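Local coordinates for protein gamma-glutamyltransferase 1 Threonine peptidase. MEROPS family T03 (Pseudomonas nitroreducens, PDB 7D9E) that transfers gamma-glutamyl groups from peptides such as glutathione to amino acids, and also hydrolyses glutathione to cysteinylglycine and glutamate, at residues 52-57 and 93-98; 39-44 and 68-73. One frame throughout, in Å; residues are numbered along the deposited sequence. Where two conformers were deposited one is given.

Overall arrangement
From the N-terminal nucleophile T1 the chain forms strands 2-7 and 13-19, then enters a long loop region. Segments 39-44 and 52-57 both lie here. Contact 2 brings 68-73 back to 39-44 and closes a loop of 23 residues with no helix or strand. Contact 1 joins 52-57 to 93-98, at the start of helix 97-109. Its 35-residue loop includes strands 77-81 and 84-90. The two loops cross, since their segments alternate along the chain. D42 probably hydrogen-bonds A53 and N52, and S73 packs on G94 and I97. Both contacts border the bound DON, so they tie the long loop to the helix start around one pocket.

Contact 1 of 2, residues 52-57 and 93-98; sequences NAFGVV and GGSRIF. With DON (6-diazenyl-5-oxo-L-norleucine), chain D.
The ring of F54 lies flat against the backbone of G94. G94 CA sits over one face, 3.6 Å from the F54 ring centroid and 15° off the normal, a CH-pi contact. The closest ring atoms, CE1 and CZ, are each 3.5 Å from G94 CA. G94 has no side chain, and this lets the ring come so close. F54 CG stands beside the backbone N, anti to the carbonyl carbon (chi1 -72°), which carries the ring across to the glycine. Next to it V56 CG1 meets S95 CB at 3.5 Å. This is the tight part.

The other side is polar and looser. R96 NH1 gives F54 O a weak, bent hydrogen bond of 3.2 Å, with F54 O near the guanidinium plane. A firmer bond of 3.0 Å runs from R96 NH1 to S95 OG. Water 1 accepts from R96 NH2 and donates weakly to F54 O. Outside partners add to this: Q127 bonds both F54 O and S95 OG, Q160 takes R96 NE, and Y135 makes a cation-pi contact with R96.

The 52-57 loop is braced from within. N52 OD1 accepts from F54 N and V56 N, which approach from opposite faces of its amide plane. The first bond makes an Asx turn, within a type I turn from N52 to G55.

An alanine in place of F54 would probably leave a gap over G94 and remove the apolar cover on that glycine.

DON O1J lies 3.6 Å from G93 N and 3.7 Å from G94 N, both long distances. The glycine pair lies just ahead of helix 97-109. Its backbone N-H groups beside O1J are consistent with the oxyanion hole of gamma-glutamyltranspeptidases.

Contact 2 of 2, residues 39-44 and 68-73; sequences DEMDDF and KRMLSS. With DON (6-diazenyl-5-oxo-L-norleucine), chain D.
M70 fills the space between F44 and the 3-10 turn at 40-43. M70 CB stands over the centre of the F44 ring, 3.5 Å from the centroid and 4° off the normal, a CH-pi contact. From there CG lies between the backbone N and the carbonyl carbon (chi1 67°) and is directed at the turn. M70 CG is 3.3 Å from E40 O and also touches D43 CB. The chain then bends. In the conformer of E40 described, M70 SD rests 3.7 Å from E40 CG. The sulfur lies oblique to the F44 ring, a Met-aromatic contact. A second bend brings the tip back to the ring. M70 CE meets F44 CE2 at 3.6 Å and also touches M41 SD, which lies at the edge of the same ring, in its plane. One folded side chain thus touches E40, M41, D43 and F44.

The ring has a further neighbour at its rim. K68 O is near the ring plane, 3.4 Å from F44 CZ. The extended methylene chain of K68 runs past F44 CE1, while its NZ forms a salt bridge with E65 and hydrogen bonds with A61 O and A63 O.

No hydrogen bond joins the two segments directly. They share the ligand instead. The DON amino N bonds D43 OD2 at 2.6 Å and, in the same conformer, E40 OE2. Its carboxylate is gripped from 68-73: S72 OG bonds DON O at 2.7 Å, and S73 N makes a nearly straight bond (169°) to OXT. R94 of the partner chain forms a salt bridge with D43 and, in this conformer, with E40.

Acidic residues on one segment and serines on the other hold the two polar groups of an alpha-amino acid. With N21, which also bonds DON, they form part of the pocket that probably recognises glutamate in this gamma-glutamyltranspeptidase.

Contact 1 of 2, residues 52-57 and 93-98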
# COMPACT_ATOMS: atom_id res chain seq x y z
N ASN B 52 -15.92 -4.83 -2.89
CA ASN B 52 -15.59 -3.41 -2.80
C ASN B 52 -14.94 -2.95 -4.10
O ASN B 52 -14.99 -3.65 -5.11
CB ASN B 52 -14.72 -3.16 -1.56
CG ASN B 52 -13.27 -3.52 -1.80
OD1 ASN B 52 -12.94 -4.19 -2.78
ND2 ASN B 52 -12.41 -3.09 -0.89
N ALA B 53 -14.31 -1.77 -4.07
CA ALA B 53 -13.77 -1.17 -5.29
C ALA B 53 -12.69 -2.02 -5.94
O ALA B 53 -12.47 -1.91 -7.15
CB ALA B 53 -13.22 0.22 -4.97
N PHE B 54 -12.00 -2.87 -5.17
CA PHE B 54 -10.96 -3.73 -5.71
C PHE B 54 -11.45 -5.15 -5.98
O PHE B 54 -10.65 -6.02 -6.32
CB PHE B 54 -9.76 -3.76 -4.76
CG PHE B 54 -8.97 -2.48 -4.76
CD1 PHE B 54 -8.23 -2.12 -5.87
CD2 PHE B 54 -9.00 -1.63 -3.66
CE1 PHE B 54 -7.51 -0.93 -5.88
CE2 PHE B 54 -8.28 -0.45 -3.67
CZ PHE B 54 -7.54 -0.10 -4.78
N GLY B 55 -12.76 -5.38 -5.85
CA GLY B 55 -13.32 -6.68 -6.14
C GLY B 55 -13.21 -7.69 -5.03
O GLY B 55 -13.51 -8.86 -5.25
N VAL B 56 -12.78 -7.28 -3.83
CA VAL B 56 -12.56 -8.20 -2.73
C VAL B 56 -13.76 -8.18 -1.80
O VAL B 56 -14.46 -7.17 -1.67
CB VAL B 56 -11.24 -7.92 -1.98
CG1 VAL B 56 -10.05 -8.08 -2.92
CG2 VAL B 56 -11.25 -6.53 -1.35
N VAL B 57 -14.01 -9.31 -1.15
CA VAL B 57 -15.18 -9.49 -0.31
C VAL B 57 -14.75 -9.79 1.12
O VAL B 57 -13.59 -10.05 1.41
CB VAL B 57 -16.12 -10.60 -0.84
CG1 VAL B 57 -16.59 -10.25 -2.25
CG2 VAL B 57 -15.43 -11.96 -0.83
N GLY B 93 -1.42 -0.68 -5.59
CA GLY B 93 -2.19 -1.54 -6.47
C GLY B 93 -3.37 -2.24 -5.82
O GLY B 93 -3.87 -3.22 -6.39
N GLY B 94 -3.80 -1.78 -4.65
CA GLY B 94 -4.95 -2.39 -3.98
C GLY B 94 -4.75 -3.87 -3.78
O GLY B 94 -3.73 -4.33 -3.26
N SER B 95 -5.76 -4.67 -4.20
CA SER B 95 -5.67 -6.10 -3.94
C SER B 95 -4.59 -6.79 -4.77
O SER B 95 -4.35 -7.99 -4.56
CB SER B 95 -7.01 -6.78 -4.20
OG SER B 95 -7.41 -6.60 -5.56
N ARG B 96 -3.91 -6.08 -5.69
CA ARG B 96 -2.81 -6.65 -6.44
C ARG B 96 -1.46 -6.47 -5.75
O ARG B 96 -0.45 -6.92 -6.27
CB ARG B 96 -2.69 -5.97 -7.81
CG ARG B 96 -3.85 -6.13 -8.82
CD ARG B 96 -5.24 -5.90 -8.31
NE ARG B 96 -6.14 -5.83 -9.47
CZ ARG B 96 -7.45 -5.70 -9.43
NH1 ARG B 96 -8.11 -5.66 -8.27
NH2 ARG B 96 -8.12 -5.65 -10.57
N ILE B 97 -1.42 -5.81 -4.61
CA ILE B 97 -0.13 -5.42 -4.04
C ILE B 97 0.71 -6.64 -3.70
O ILE B 97 1.89 -6.71 -4.05
CB ILE B 97 -0.33 -4.52 -2.81
CG1 ILE B 97 -0.77 -3.13 -3.22
CG2 ILE B 97 0.98 -4.49 -1.97
CD1 ILE B 97 -1.20 -2.24 -2.08
N PHE B 98 0.13 -7.58 -2.93
CA PHE B 98 0.95 -8.70 -2.48
C PHE B 98 1.17 -9.71 -3.59
O PHE B 98 2.21 -10.39 -3.58
CB PHE B 98 0.41 -9.29 -1.18
CG PHE B 98 -1.04 -9.65 -1.20
CD1 PHE B 98 -1.46 -10.82 -1.80
CD2 PHE B 98 -1.97 -8.84 -0.57
CE1 PHE B 98 -2.81 -11.17 -1.81
CE2 PHE B 98 -3.32 -9.19 -0.54
CZ PHE B 98 -3.73 -10.36 -1.17
O DON D . -5.13 -0.49 1.90
C DON D . -5.41 -1.08 0.72
OXT DON D . -5.15 -2.27 0.57
CA DON D . -5.92 -0.08 -0.30
N DON D . -6.76 0.93 0.31
CB DON D . -4.62 0.37 -1.00
C1E DON D . -4.85 1.51 -1.94
C1D DON D . -3.60 1.68 -2.76
O1J DON D . -2.59 0.99 -2.58
O HOH W 1 -10.94 -5.13 -9.61

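Contact 2 of 2, residues 39-44 and 68-73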
# COMPACT_ATOMS: atom_id res chain seq x y z
N ASP B 39 -10.55 7.96 1.52
CA ASP B 39 -11.79 7.17 1.46
C ASP B 39 -11.52 5.73 1.86
O ASP B 39 -11.99 4.79 1.20
CB ASP B 39 -12.56 7.29 0.13
CG ASP B 39 -11.76 6.91 -1.14
OD1 ASP B 39 -10.60 6.52 -1.01
OD2 ASP B 39 -12.33 7.07 -2.26
N GLU B 40 -10.78 5.54 2.95
CA GLU B 40 -10.36 4.20 3.36
C GLU B 40 -11.52 3.35 3.86
O GLU B 40 -11.38 2.12 3.93
CB GLU B 40 -9.30 4.30 4.45
CG GLU B 40 -8.18 3.33 4.32
CD GLU B 40 -7.22 3.69 3.21
OE1 GLU B 40 -6.57 4.77 3.28
OE2 GLU B 40 -7.08 2.88 2.27
N MET B 41 -12.64 3.97 4.22
CA MET B 41 -13.76 3.19 4.75
C MET B 41 -14.21 2.12 3.76
O MET B 41 -14.79 1.10 4.17
CB MET B 41 -14.96 4.13 5.14
CG MET B 41 -14.51 5.05 6.31
SD MET B 41 -14.33 4.11 7.92
CE MET B 41 -16.07 3.65 8.12
N ASP B 42 -13.95 2.30 2.47
CA ASP B 42 -14.38 1.31 1.49
C ASP B 42 -13.61 -0.00 1.60
O ASP B 42 -14.00 -1.00 0.99
CB ASP B 42 -14.25 1.85 0.06
CG ASP B 42 -14.89 0.92 -0.95
OD1 ASP B 42 -16.13 0.76 -0.90
OD2 ASP B 42 -14.18 0.36 -1.83
N ASP B 43 -12.52 -0.03 2.35
CA ASP B 43 -11.79 -1.27 2.57
C ASP B 43 -12.46 -2.18 3.60
O ASP B 43 -12.08 -3.36 3.68
CB ASP B 43 -10.37 -0.94 2.97
CG ASP B 43 -9.46 -0.66 1.78
OD1 ASP B 43 -9.90 -0.80 0.60
OD2 ASP B 43 -8.31 -0.25 2.01
N PHE B 44 -13.40 -1.68 4.39
CA PHE B 44 -14.21 -2.59 5.18
C PHE B 44 -15.16 -3.36 4.26
O PHE B 44 -15.42 -2.96 3.12
CB PHE B 44 -15.10 -1.83 6.15
CG PHE B 44 -14.41 -1.30 7.39
CD1 PHE B 44 -13.84 -2.14 8.31
CD2 PHE B 44 -14.39 0.08 7.62
CE1 PHE B 44 -13.24 -1.64 9.47
CE2 PHE B 44 -13.79 0.58 8.78
CZ PHE B 44 -13.23 -0.27 9.70
N LYS B 68 -12.04 0.60 14.62
CA LYS B 68 -11.42 -0.54 13.95
C LYS B 68 -10.63 -0.10 12.73
O LYS B 68 -11.01 0.82 12.00
CB LYS B 68 -12.55 -1.49 13.52
CG LYS B 68 -12.12 -2.89 13.10
CD LYS B 68 -13.39 -3.73 12.86
CE LYS B 68 -13.12 -5.13 12.34
NZ LYS B 68 -14.40 -5.89 12.14
N ARG B 69 -9.53 -0.81 12.49
CA ARG B 69 -8.74 -0.64 11.28
C ARG B 69 -9.31 -1.56 10.21
O ARG B 69 -9.59 -2.73 10.46
CB ARG B 69 -7.27 -0.97 11.54
CG ARG B 69 -6.62 0.06 12.43
CD ARG B 69 -5.37 -0.48 13.09
NE ARG B 69 -4.35 0.55 13.27
CZ ARG B 69 -4.31 1.40 14.29
NH1 ARG B 69 -5.25 1.38 15.23
NH2 ARG B 69 -3.33 2.28 14.36
N MET B 70 -9.50 -1.00 9.04
CA MET B 70 -9.97 -1.75 7.88
C MET B 70 -8.86 -2.57 7.25
O MET B 70 -7.70 -2.14 7.18
CB MET B 70 -10.72 -0.77 6.98
CG MET B 70 -9.97 0.36 6.28
SD MET B 70 -9.35 1.65 7.42
CE MET B 70 -10.81 2.45 8.04
N LEU B 71 -9.20 -3.80 6.87
CA LEU B 71 -8.22 -4.70 6.27
C LEU B 71 -7.56 -4.06 5.06
O LEU B 71 -8.21 -3.41 4.25
CB LEU B 71 -8.92 -6.00 5.84
CG LEU B 71 -7.99 -7.13 5.37
CD1 LEU B 71 -7.19 -7.68 6.52
CD2 LEU B 71 -8.80 -8.24 4.73
N SER B 72 -6.26 -4.25 4.94
CA SER B 72 -5.47 -3.68 3.86
C SER B 72 -4.79 -4.80 3.08
O SER B 72 -4.70 -5.94 3.54
CB SER B 72 -4.43 -2.75 4.45
OG SER B 72 -3.67 -2.11 3.45
N SER B 73 -4.33 -4.43 1.89
CA SER B 73 -3.41 -5.27 1.14
C SER B 73 -2.00 -4.71 1.12
O SER B 73 -1.11 -5.32 0.52
CB SER B 73 -3.90 -5.44 -0.30
OG SER B 73 -5.20 -6.04 -0.34
O DON D . -5.13 -0.49 1.90
C DON D . -5.41 -1.08 0.72
OXT DON D . -5.15 -2.27 0.57
CA DON D . -5.92 -0.08 -0.30
N DON D . -6.76 0.93 0.31
CB DON D . -4.62 0.37 -1.00
C1E DON D . -4.85 1.51 -1.94
C1D DON D . -3.60 1.68 -2.76
O1J DON D . -2.59 0.99 -2.58